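Local coordinates for protein C alpha-dehydrogenase (Sphingobium sp. SYK-6, PDB 4YAG) that acts as an NAD-dependent short-chain dehydrogenase of the lignin beta-aryl ether cleavage pathway, probably oxidising the Calpha alcohol of its substrates, at residues Ile3-Ala14 / Leu25-Asp36; Gln54-Arg62 / Ala74-Met82. All coordinates share one frame; numbering follows the deposited sequence.

Both interactions belong to the Rossmann fold of a short-chain dehydrogenase and follow each other along the chain, their centres about 9 Å apart. Interaction 1 closes the first beta-alpha-beta unit, pairing strand 7-11 with strand 31-36 and ending at the adenosine ribose of NADH. Interaction 2 comes next: strand 58-62, beside 31-36 at the margin of the parallel sheet, meets helix 68-82. That helix also covers the face of interaction 1 that carries Phe9 and Val33. The two are stitched directly, Thr7 OG1 lying 2.7 Å from Met82 O and Leu32 N 2.8 Å from Asn57 O. Together they build one flank of the cofactor-binding half of the sheet.

Interaction 1: residues Ile3-Ala14 / Leu25-Asp36; sequences IAGTTAFITGGA and LLANGARLVLAD. With NAI (1,4-dihydronicotinamide adenine dinucleotide), chain C.
The Phe9 ring meets Val33 and Ala35 of the neighbouring parallel strand obliquely. With CG anti to the backbone N (chi1 -179°), the ring reaches along the sheet: CD2 meets Val33 CG1 at 3.5 Å, and CZ comes equally close to Ala35 CB. The bump is large, so an alanine beyond the valine suits it, its single methyl leaving room for the ring's far end. Beneath, backbone bonds zip the strands in parallel register, as from Val33 N to Ala8 O (2.8 Å).

On the opposite face the small residue is Ala8, a shallow dip into which Leu25 CD1 drops to 3.7 Å from its CB. Ile10 CD1 reaches the same leucine methyl and is flanked by Leu32 CD2 and Leu34 CD2, so branched side chains fill this side. At the near end Ile3 CG2 settles on Ala30 CB (3.8 Å). Gly29 closes helix 16-27 with a Schellman motif; a CB there would strike Ala4 CA.

At the far end the shape depends on missing side chains. Leu34 CD1 packs on Gly13 O at 3.7 Å, and a CB on Gly13 would collide with Leu34 CD2. One on Gly12 would hit ribose oxygen O4B of NADH. Gly12 is the first glycine of the family's TGxxxGxG motif; Gly13 stands at one of its variable positions. Asp36 grips the adenosine ribose with both carboxylate oxygens, OD1 taking O2B at 2.7 Å and OD2 taking O3B at 2.7 Å, the recognition expected of an enzyme that uses NAD rather than NADP.

Strand 87-90 pairs with the other edge of 7-11. Helix 68-82 covers Phe9 and Val33 through Ala74, Cys78 and Met82, whereas helix 231-244 packs on Ile3 and Leu25 across the sheet.

Interaction 2: residues Gln54-Arg62 / Ala74-Met82; sequences QGRNVHTIR and AARECEAVM
His59 and Glu77 join strand to helix by a hydrogen bond from NE2 to OE2, 2.9 Å long and fairly straight at 161°. The acceptor lies in the ring plane, at the imidazole edge, but the carboxylate is turned 58° from that plane and receives the N-H on its anti side, from 34° out of the carboxylate plane. Glu77 gets there with CG anti to its backbone N and an extended chain, long enough to span the gap. Val81 CG1 sits over the centre of one ring face, a CH-pi contact at 3.9 Å, so the imidazole is held both by its edge and by a face. Were His59 replaced by an alanine, Glu77 OE2 would probably lose this N-H and a gap would open above Val81 CG1.

Around this core, Met82 CG touches His59 CB at 3.6 Å, and the flexible methionine bends so that CE lies against Asn57 C. Ile61 CD1 packs on Glu77 CD at 3.6 Å. A water donates to both Thr60 O and Glu77 OE2, giving that oxygen a second bond. Further out, backbone bonds to Leu32 and Leu34 fix His59 on the sheet, while Asn57 OD1 receives Arg31 NE.

Helix 68-82 runs nearly antiparallel to strand 58-62 and leads on to strand 87-90, beyond strands 31-36 and 7-11: the long crossover characteristic of the Rossmann fold.

Interaction 1: residues Ile3-Ala14 / Leu25-Asp36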
loop_
_atom_site.group_PDB
_atom_site.type_symbol
_atom_site.label_atom_id
_atom_site.label_comp_id
_atom_site.label_asym_id
_atom_site.label_seq_id
_atom_site.Cartn_x
_atom_site.Cartn_y
_atom_site.Cartn_z
ATOM N N ILE A 3 -19.253 -13.660 -20.106
ATOM C CA ILE A 3 -18.088 -13.183 -20.873
ATOM C C ILE A 3 -18.300 -13.035 -22.393
ATOM O O ILE A 3 -17.627 -12.243 -23.037
ATOM C CB ILE A 3 -16.868 -14.111 -20.623
ATOM C CG1 ILE A 3 -16.478 -14.085 -19.142
ATOM C CG2 ILE A 3 -15.676 -13.715 -21.508
ATOM C CD1 ILE A 3 -15.492 -15.175 -18.730
ATOM N N ALA A 4 -19.214 -13.794 -22.995
ATOM C CA ALA A 4 -19.345 -13.771 -24.444
ATOM C C ALA A 4 -19.705 -12.377 -24.975
ATOM O O ALA A 4 -20.608 -11.740 -24.469
ATOM C CB ALA A 4 -20.388 -14.801 -24.899
ATOM N N GLY A 5 -19.002 -11.936 -26.013
ATOM C CA GLY A 5 -19.285 -10.658 -26.649
ATOM C C GLY A 5 -18.728 -9.441 -25.912
ATOM O O GLY A 5 -18.795 -8.343 -26.456
ATOM N N THR A 6 -18.179 -9.622 -24.704
ATOM C CA THR A 6 -17.637 -8.493 -23.944
ATOM C C THR A 6 -16.312 -8.078 -24.524
ATOM O O THR A 6 -15.745 -8.776 -25.376
ATOM C CB THR A 6 -17.342 -8.811 -22.458
ATOM O OG1 THR A 6 -16.364 -9.857 -22.370
ATOM C CG2 THR A 6 -18.609 -9.192 -21.704
ATOM N N THR A 7 -15.815 -6.930 -24.062
ATOM C CA THR A 7 -14.434 -6.545 -24.324
ATOM C C THR A 7 -13.667 -6.472 -23.003
ATOM O O THR A 7 -14.158 -5.904 -22.011
ATOM C CB THR A 7 -14.358 -5.188 -25.014
ATOM O OG1 THR A 7 -14.951 -5.285 -26.318
ATOM C CG2 THR A 7 -12.902 -4.713 -25.130
ATOM N N ALA A 8 -12.480 -7.064 -23.008
ATOM C CA ALA A 8 -11.599 -7.086 -21.842
ATOM C C ALA A 8 -10.361 -6.252 -22.133
ATOM O O ALA A 8 -9.699 -6.454 -23.158
ATOM C CB ALA A 8 -11.206 -8.519 -21.494
ATOM N N PHE A 9 -10.057 -5.312 -21.242
ATOM C CA PHE A 9 -8.855 -4.506 -21.307
ATOM C C PHE A 9 -7.883 -5.080 -20.290
ATOM O O PHE A 9 -8.188 -5.107 -19.078
ATOM C CB PHE A 9 -9.205 -3.063 -20.966
ATOM C CG PHE A 9 -8.029 -2.110 -21.025
ATOM C CD1 PHE A 9 -7.276 -1.844 -19.911
ATOM C CD2 PHE A 9 -7.694 -1.487 -22.197
ATOM C CE1 PHE A 9 -6.209 -0.967 -19.968
ATOM C CE2 PHE A 9 -6.617 -0.613 -22.273
ATOM C CZ PHE A 9 -5.883 -0.345 -21.163
ATOM N N ILE A 10 -6.732 -5.548 -20.766
ATOM C CA ILE A 10 -5.789 -6.286 -19.935
ATOM C C ILE A 10 -4.430 -5.616 -19.927
ATOM O O ILE A 10 -3.712 -5.604 -20.928
ATOM C CB ILE A 10 -5.618 -7.740 -20.429
ATOM C CG1 ILE A 10 -6.991 -8.384 -20.672
ATOM C CG2 ILE A 10 -4.773 -8.561 -19.463
ATOM C CD1 ILE A 10 -6.901 -9.770 -21.241
ATOM N N THR A 11 -4.053 -5.057 -18.781
ATOM C CA THR A 11 -2.711 -4.505 -18.670
ATOM C C THR A 11 -1.712 -5.628 -18.418
ATOM O O THR A 11 -2.011 -6.627 -17.777
ATOM C CB THR A 11 -2.595 -3.453 -17.589
ATOM O OG1 THR A 11 -2.654 -4.095 -16.310
ATOM C CG2 THR A 11 -3.678 -2.401 -17.739
ATOM N N GLY A 12 -0.527 -5.490 -19.001
ATOM C CA GLY A 12 0.433 -6.580 -19.049
ATOM C C GLY A 12 -0.126 -7.777 -19.808
ATOM O O GLY A 12 0.266 -8.918 -19.565
ATOM N N GLY A 13 -1.026 -7.511 -20.757
ATOM C CA GLY A 13 -1.729 -8.556 -21.466
ATOM C C GLY A 13 -0.916 -9.306 -22.509
ATOM O O GLY A 13 -1.389 -10.293 -23.074
ATOM N N ALA A 14 0.305 -8.849 -22.762
ATOM C CA ALA A 14 1.111 -9.426 -23.838
ATOM C C ALA A 14 2.196 -10.392 -23.368
ATOM O O ALA A 14 3.041 -10.832 -24.165
ATOM C CB ALA A 14 1.728 -8.304 -24.673
ATOM N N LEU A 25 -9.951 -15.663 -21.836
ATOM C CA LEU A 25 -11.091 -14.787 -22.077
ATOM C C LEU A 25 -11.536 -14.829 -23.551
ATOM O O LEU A 25 -12.728 -14.903 -23.820
ATOM C CB LEU A 25 -10.806 -13.354 -21.617
ATOM C CG LEU A 25 -10.658 -13.151 -20.108
ATOM C CD1 LEU A 25 -10.355 -11.690 -19.785
ATOM C CD2 LEU A 25 -11.922 -13.599 -19.361
ATOM N N LEU A 26 -10.587 -14.785 -24.491
ATOM C CA LEU A 26 -10.916 -14.904 -25.902
ATOM C C LEU A 26 -11.641 -16.229 -26.161
ATOM O O LEU A 26 -12.645 -16.280 -26.901
ATOM C CB LEU A 26 -9.649 -14.814 -26.763
ATOM C CG LEU A 26 -9.906 -14.831 -28.276
ATOM C CD1 LEU A 26 -10.221 -13.437 -28.756
ATOM C CD2 LEU A 26 -8.706 -15.383 -29.013
ATOM N N ALA A 27 -11.122 -17.316 -25.584
ATOM C CA ALA A 27 -11.732 -18.633 -25.743
ATOM C C ALA A 27 -13.175 -18.657 -25.266
ATOM O O ALA A 27 -14.004 -19.400 -25.799
ATOM C CB ALA A 27 -10.925 -19.702 -25.007
ATOM N N ASN A 28 -13.469 -17.839 -24.269
ATOM C CA ASN A 28 -14.819 -17.701 -23.746
ATOM C C ASN A 28 -15.625 -16.551 -24.370
ATOM O O ASN A 28 -16.646 -16.150 -23.811
ATOM C CB ASN A 28 -14.760 -17.549 -22.230
ATOM C CG ASN A 28 -14.490 -18.854 -21.533
ATOM O OD1 ASN A 28 -15.425 -19.582 -21.177
ATOM N ND2 ASN A 28 -13.219 -19.183 -21.350
ATOM N N GLY A 29 -15.178 -16.047 -25.525
ATOM C CA GLY A 29 -15.992 -15.135 -26.321
ATOM C C GLY A 29 -15.733 -13.645 -26.183
ATOM O O GLY A 29 -16.458 -12.840 -26.789
ATOM N N ALA A 30 -14.734 -13.258 -25.387
ATOM C CA ALA A 30 -14.393 -11.849 -25.243
ATOM C C ALA A 30 -13.506 -11.378 -26.384
ATOM O O ALA A 30 -12.708 -12.145 -26.932
ATOM C CB ALA A 30 -13.662 -11.615 -23.929
ATOM N N ARG A 31 -13.641 -10.104 -26.725
ATOM C CA ARG A 31 -12.658 -9.404 -27.528
ATOM C C ARG A 31 -11.671 -8.759 -26.588
ATOM O O ARG A 31 -11.999 -8.486 -25.430
ATOM C CB ARG A 31 -13.305 -8.344 -28.416
ATOM C CG ARG A 31 -14.368 -8.924 -29.322
ATOM C CD ARG A 31 -14.968 -7.888 -30.258
ATOM N NE ARG A 31 -14.093 -7.623 -31.402
ATOM C CZ ARG A 31 -14.023 -6.450 -32.027
ATOM N NH1 ARG A 31 -14.776 -5.435 -31.630
ATOM N NH2 ARG A 31 -13.208 -6.285 -33.057
ATOM N N LEU A 32 -10.467 -8.507 -27.076
ATOM C CA LEU A 32 -9.365 -8.099 -26.208
ATOM C C LEU A 32 -8.712 -6.789 -26.605
ATOM O O LEU A 32 -8.497 -6.518 -27.783
ATOM C CB LEU A 32 -8.262 -9.152 -26.217
ATOM C CG LEU A 32 -8.656 -10.585 -25.878
ATOM C CD1 LEU A 32 -7.447 -11.481 -26.106
ATOM C CD2 LEU A 32 -9.181 -10.671 -24.464
ATOM N N VAL A 33 -8.332 -6.015 -25.587
ATOM C CA VAL A 33 -7.372 -4.947 -25.747
ATOM C C VAL A 33 -6.228 -5.259 -24.803
ATOM O O VAL A 33 -6.430 -5.346 -23.576
ATOM C CB VAL A 33 -7.975 -3.573 -25.420
ATOM C CG1 VAL A 33 -6.921 -2.484 -25.472
ATOM C CG2 VAL A 33 -9.089 -3.272 -26.359
ATOM N N LEU A 34 -5.050 -5.474 -25.376
ATOM C CA LEU A 34 -3.849 -5.759 -24.595
ATOM C C LEU A 34 -3.030 -4.478 -24.493
ATOM O O LEU A 34 -2.645 -3.890 -25.499
ATOM C CB LEU A 34 -3.024 -6.867 -25.246
ATOM C CG LEU A 34 -3.792 -8.125 -25.629
ATOM C CD1 LEU A 34 -2.861 -9.138 -26.252
ATOM C CD2 LEU A 34 -4.512 -8.733 -24.454
ATOM N N ALA A 35 -2.783 -4.038 -23.260
ATOM C CA ALA A 35 -2.051 -2.818 -22.994
ATOM C C ALA A 35 -0.745 -3.209 -22.297
ATOM O O ALA A 35 -0.739 -3.944 -21.322
ATOM C CB ALA A 35 -2.871 -1.872 -22.114
ATOM N N ASP A 36 0.367 -2.736 -22.821
ATOM C CA ASP A 36 1.676 -3.190 -22.334
ATOM C C ASP A 36 2.725 -2.147 -22.667
ATOM O O ASP A 36 2.644 -1.460 -23.700
ATOM C CB ASP A 36 2.011 -4.527 -23.003
ATOM C CG ASP A 36 2.969 -5.383 -22.203
ATOM O OD1 ASP A 36 4.167 -5.028 -22.136
ATOM O OD2 ASP A 36 2.514 -6.426 -21.658
HETATM P PA NAI C . 5.382 -10.687 -17.206
HETATM O O1A NAI C . 6.555 -9.748 -17.170
HETATM O O2A NAI C . 5.526 -11.933 -18.056
HETATM O O5B NAI C . 4.085 -9.921 -17.657
HETATM C C5B NAI C . 3.878 -8.604 -17.237
HETATM C C4B NAI C . 3.698 -7.745 -18.425
HETATM O O4B NAI C . 3.357 -6.434 -17.869
HETATM C C3B NAI C . 4.858 -7.588 -19.304
HETATM O O3B NAI C . 4.539 -7.853 -20.685
HETATM C C2B NAI C . 5.309 -6.229 -19.080
HETATM O O2B NAI C . 5.953 -5.634 -20.217
HETATM C C1B NAI C . 4.117 -5.502 -18.646
HETATM N N9A NAI C . 4.402 -4.314 -17.884
HETATM C C8A NAI C . 5.351 -4.136 -16.900
HETATM N N7A NAI C . 5.340 -2.866 -16.470
HETATM C C5A NAI C . 4.369 -2.180 -17.154
HETATM C C6A NAI C . 3.885 -0.871 -17.164
HETATM N N6A NAI C . 4.489 0.101 -16.355
HETATM N N1A NAI C . 2.872 -0.526 -18.000
HETATM C C2A NAI C . 2.328 -1.448 -18.828
HETATM N N3A NAI C . 2.758 -2.719 -18.862
HETATM C C4A NAI C . 3.769 -3.105 -18.052
HETATM O O3 NAI C . 5.192 -11.105 -15.688
HETATM P PN NAI C . 3.932 -11.745 -14.912
HETATM O O1N NAI C . 2.900 -12.344 -15.857
HETATM O O2N NAI C . 4.542 -12.738 -13.955
HETATM O O5D NAI C . 3.309 -10.487 -14.129
HETATM C C5D NAI C . 1.900 -10.247 -14.071
HETATM C C4D NAI C . 1.504 -9.918 -12.678
HETATM O O4D NAI C . 1.583 -11.152 -11.874
HETATM C C3D NAI C . 2.362 -8.933 -12.014
HETATM O O3D NAI C . 1.531 -7.964 -11.342
HETATM C C2D NAI C . 3.155 -9.689 -11.048
HETATM O O2D NAI C . 3.544 -8.869 -9.940
HETATM C C1D NAI C . 2.266 -10.755 -10.625
HETATM N N1N NAI C . 2.787 -11.940 -10.052
HETATM C C2N NAI C . 3.531 -12.861 -10.750
HETATM C C3N NAI C . 3.973 -14.009 -10.115
HETATM C C7N NAI C . 4.780 -15.026 -10.849
HETATM O O7N NAI C . 5.312 -15.994 -10.266
HETATM N N7N NAI C . 4.851 -14.900 -12.303
HETATM C C4N NAI C . 3.678 -14.263 -8.786
HETATM C C5N NAI C . 2.882 -13.354 -8.113
HETATM C C6N NAI C . 2.437 -12.220 -8.742
#

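Interaction 2: residues Gln54-Arg62 / Ala74-Met82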
loop_
_atom_site.group_PDB
_atom_site.type_symbol
_atom_site.label_atom_id
_atom_site.label_comp_id
_atom_site.label_asym_id
_atom_site.label_seq_id
_atom_site.Cartn_x
_atom_site.Cartn_y
_atom_site.Cartn_z
ATOM N N GLN A 54 -7.461 -15.104 -35.065
ATOM C CA GLN A 54 -8.255 -14.323 -34.126
ATOM C C GLN A 54 -7.822 -12.876 -34.048
ATOM O O GLN A 54 -8.258 -12.146 -33.161
ATOM C CB GLN A 54 -8.248 -14.944 -32.719
ATOM C CG GLN A 54 -9.187 -16.158 -32.616
ATOM C CD GLN A 54 -10.674 -15.797 -32.790
ATOM O OE1 GLN A 54 -11.110 -14.690 -32.453
ATOM N NE2 GLN A 54 -11.454 -16.736 -33.320
ATOM N N GLY A 55 -6.973 -12.442 -34.965
ATOM C CA GLY A 55 -6.440 -11.088 -34.892
ATOM C C GLY A 55 -7.469 -9.961 -34.863
ATOM O O GLY A 55 -7.260 -8.928 -34.206
ATOM N N ARG A 56 -8.582 -10.144 -35.555
ATOM C CA ARG A 56 -9.604 -9.093 -35.600
ATOM C C ARG A 56 -10.205 -8.822 -34.230
ATOM O O ARG A 56 -10.853 -7.796 -34.022
ATOM C CB ARG A 56 -10.720 -9.481 -36.547
ATOM C CG ARG A 56 -11.512 -10.661 -36.055
ATOM C CD ARG A 56 -12.354 -11.255 -37.142
ATOM N NE ARG A 56 -13.034 -12.447 -36.652
ATOM C CZ ARG A 56 -12.452 -13.633 -36.507
ATOM N NH1 ARG A 56 -11.176 -13.795 -36.831
ATOM N NH2 ARG A 56 -13.155 -14.662 -36.046
ATOM N N ASN A 57 -10.011 -9.747 -33.302
ATOM C CA ASN A 57 -10.620 -9.616 -31.980
ATOM C C ASN A 57 -9.623 -9.211 -30.903
ATOM O O ASN A 57 -9.929 -9.302 -29.720
ATOM C CB ASN A 57 -11.329 -10.922 -31.620
ATOM C CG ASN A 57 -12.589 -11.105 -32.420
ATOM O OD1 ASN A 57 -13.357 -10.157 -32.589
ATOM N ND2 ASN A 57 -12.787 -12.303 -32.968
ATOM N N VAL A 58 -8.451 -8.745 -31.331
ATOM C CA VAL A 58 -7.377 -8.357 -30.431
ATOM C C VAL A 58 -6.761 -7.049 -30.914
ATOM O O VAL A 58 -6.293 -6.947 -32.051
ATOM C CB VAL A 58 -6.279 -9.420 -30.355
ATOM C CG1 VAL A 58 -5.216 -8.982 -29.330
ATOM C CG2 VAL A 58 -6.876 -10.766 -29.967
ATOM N N HIS A 59 -6.823 -6.037 -30.051
ATOM C CA HIS A 59 -6.210 -4.745 -30.329
ATOM C C HIS A 59 -5.103 -4.527 -29.306
ATOM O O HIS A 59 -5.267 -4.889 -28.152
ATOM C CB HIS A 59 -7.250 -3.633 -30.203
ATOM C CG HIS A 59 -6.719 -2.258 -30.454
ATOM N ND1 HIS A 59 -6.138 -1.888 -31.652
ATOM C CD2 HIS A 59 -6.712 -1.145 -29.684
ATOM C CE1 HIS A 59 -5.786 -0.618 -31.597
ATOM N NE2 HIS A 59 -6.123 -0.139 -30.410
ATOM N N THR A 60 -3.987 -3.937 -29.720
ATOM C CA THR A 60 -2.877 -3.693 -28.813
ATOM C C THR A 60 -2.652 -2.200 -28.641
ATOM O O THR A 60 -2.790 -1.425 -29.579
ATOM C CB THR A 60 -1.578 -4.334 -29.310
ATOM O OG1 THR A 60 -1.307 -3.875 -30.627
ATOM C CG2 THR A 60 -1.722 -5.855 -29.319
ATOM N N ILE A 61 -2.287 -1.830 -27.423
ATOM C CA ILE A 61 -1.941 -0.455 -27.096
ATOM C C ILE A 61 -0.682 -0.468 -26.256
ATOM O O ILE A 61 -0.625 -1.147 -25.214
ATOM C CB ILE A 61 -3.047 0.255 -26.274
ATOM C CG1 ILE A 61 -4.359 0.311 -27.051
ATOM C CG2 ILE A 61 -2.615 1.678 -25.906
ATOM C CD1 ILE A 61 -5.511 0.891 -26.258
ATOM N N ARG A 62 0.304 0.299 -26.693
ATOM C CA ARG A 62 1.531 0.474 -25.924
ATOM C C ARG A 62 1.335 1.624 -24.933
ATOM O O ARG A 62 1.034 2.769 -25.342
ATOM C CB ARG A 62 2.701 0.763 -26.849
ATOM C CG ARG A 62 4.019 0.896 -26.092
ATOM C CD ARG A 62 5.183 1.055 -27.009
ATOM N NE ARG A 62 6.411 1.334 -26.269
ATOM C CZ ARG A 62 6.894 2.553 -26.032
ATOM N NH1 ARG A 62 6.266 3.639 -26.477
ATOM N NH2 ARG A 62 8.022 2.684 -25.347
ATOM N N ALA A 74 -6.111 5.646 -23.157
ATOM C CA ALA A 74 -6.440 4.228 -23.379
ATOM C C ALA A 74 -7.919 3.931 -23.161
ATOM O O ALA A 74 -8.501 3.094 -23.853
ATOM C CB ALA A 74 -5.585 3.353 -22.512
ATOM N N ALA A 75 -8.549 4.608 -22.195
ATOM C CA ALA A 75 -9.960 4.390 -21.955
ATOM C C ALA A 75 -10.765 4.883 -23.164
ATOM O O ALA A 75 -11.727 4.241 -23.589
ATOM C CB ALA A 75 -10.406 5.094 -20.656
ATOM N N ARG A 76 -10.380 6.022 -23.726
ATOM C CA ARG A 76 -11.013 6.501 -24.957
ATOM C C ARG A 76 -10.766 5.566 -26.140
ATOM O O ARG A 76 -11.690 5.271 -26.894
ATOM C CB ARG A 76 -10.552 7.908 -25.331
ATOM C CG ARG A 76 -11.081 8.997 -24.399
ATOM C CD ARG A 76 -10.766 10.369 -24.930
ATOM N NE ARG A 76 -9.338 10.682 -24.967
ATOM C CZ ARG A 76 -8.647 11.212 -23.959
ATOM N NH1 ARG A 76 -9.226 11.444 -22.775
ATOM N NH2 ARG A 76 -7.354 11.469 -24.107
ATOM N N GLU A 77 -9.523 5.112 -26.294
ATOM C CA GLU A 77 -9.163 4.279 -27.455
ATOM C C GLU A 77 -9.844 2.911 -27.351
ATOM O O GLU A 77 -10.377 2.406 -28.330
ATOM C CB GLU A 77 -7.635 4.133 -27.546
ATOM C CG GLU A 77 -7.162 3.295 -28.744
ATOM C CD GLU A 77 -5.644 3.320 -28.973
ATOM O OE1 GLU A 77 -4.899 4.072 -28.243
ATOM O OE2 GLU A 77 -5.222 2.578 -29.912
ATOM N N CYS A 78 -9.862 2.322 -26.163
ATOM C CA CYS A 78 -10.529 1.041 -25.977
ATOM C C CYS A 78 -11.993 1.131 -26.374
ATOM O O CYS A 78 -12.502 0.324 -27.168
ATOM C CB CYS A 78 -10.417 0.594 -24.523
ATOM S SG CYS A 78 -11.147 -1.021 -24.211
ATOM N N GLU A 79 -12.691 2.137 -25.849
ATOM C CA GLU A 79 -14.108 2.265 -26.124
ATOM C C GLU A 79 -14.343 2.466 -27.621
ATOM O O GLU A 79 -15.206 1.822 -28.204
ATOM C CB GLU A 79 -14.704 3.431 -25.328
ATOM C CG GLU A 79 -16.219 3.526 -25.404
ATOM C CD GLU A 79 -16.732 4.058 -26.731
ATOM O OE1 GLU A 79 -16.104 4.972 -27.309
ATOM O OE2 GLU A 79 -17.777 3.552 -27.194
ATOM N N ALA A 80 -13.555 3.351 -28.233
ATOM C CA ALA A 80 -13.749 3.708 -29.644
ATOM C C ALA A 80 -13.432 2.554 -30.582
ATOM O O ALA A 80 -14.147 2.324 -31.553
ATOM C CB ALA A 80 -12.888 4.913 -30.009
ATOM N N VAL A 81 -12.349 1.841 -30.296
ATOM C CA VAL A 81 -11.861 0.821 -31.238
ATOM C C VAL A 81 -12.514 -0.548 -31.006
ATOM O O VAL A 81 -12.870 -1.234 -31.968
ATOM C CB VAL A 81 -10.326 0.706 -31.202
ATOM C CG1 VAL A 81 -9.820 -0.416 -32.140
ATOM C CG2 VAL A 81 -9.698 2.036 -31.590
ATOM N N MET A 82 -12.692 -0.942 -29.752
ATOM C CA MET A 82 -13.157 -2.290 -29.441
ATOM C C MET A 82 -14.399 -2.330 -28.570
ATOM O O MET A 82 -14.916 -3.414 -28.320
ATOM C CB MET A 82 -12.054 -3.106 -28.745
ATOM C CG MET A 82 -10.794 -3.256 -29.572
ATOM S SD MET A 82 -11.014 -4.155 -31.109
ATOM C CE MET A 82 -10.886 -5.828 -30.493
HETATM O O HOH W 1 -2.685 1.333 -30.303
#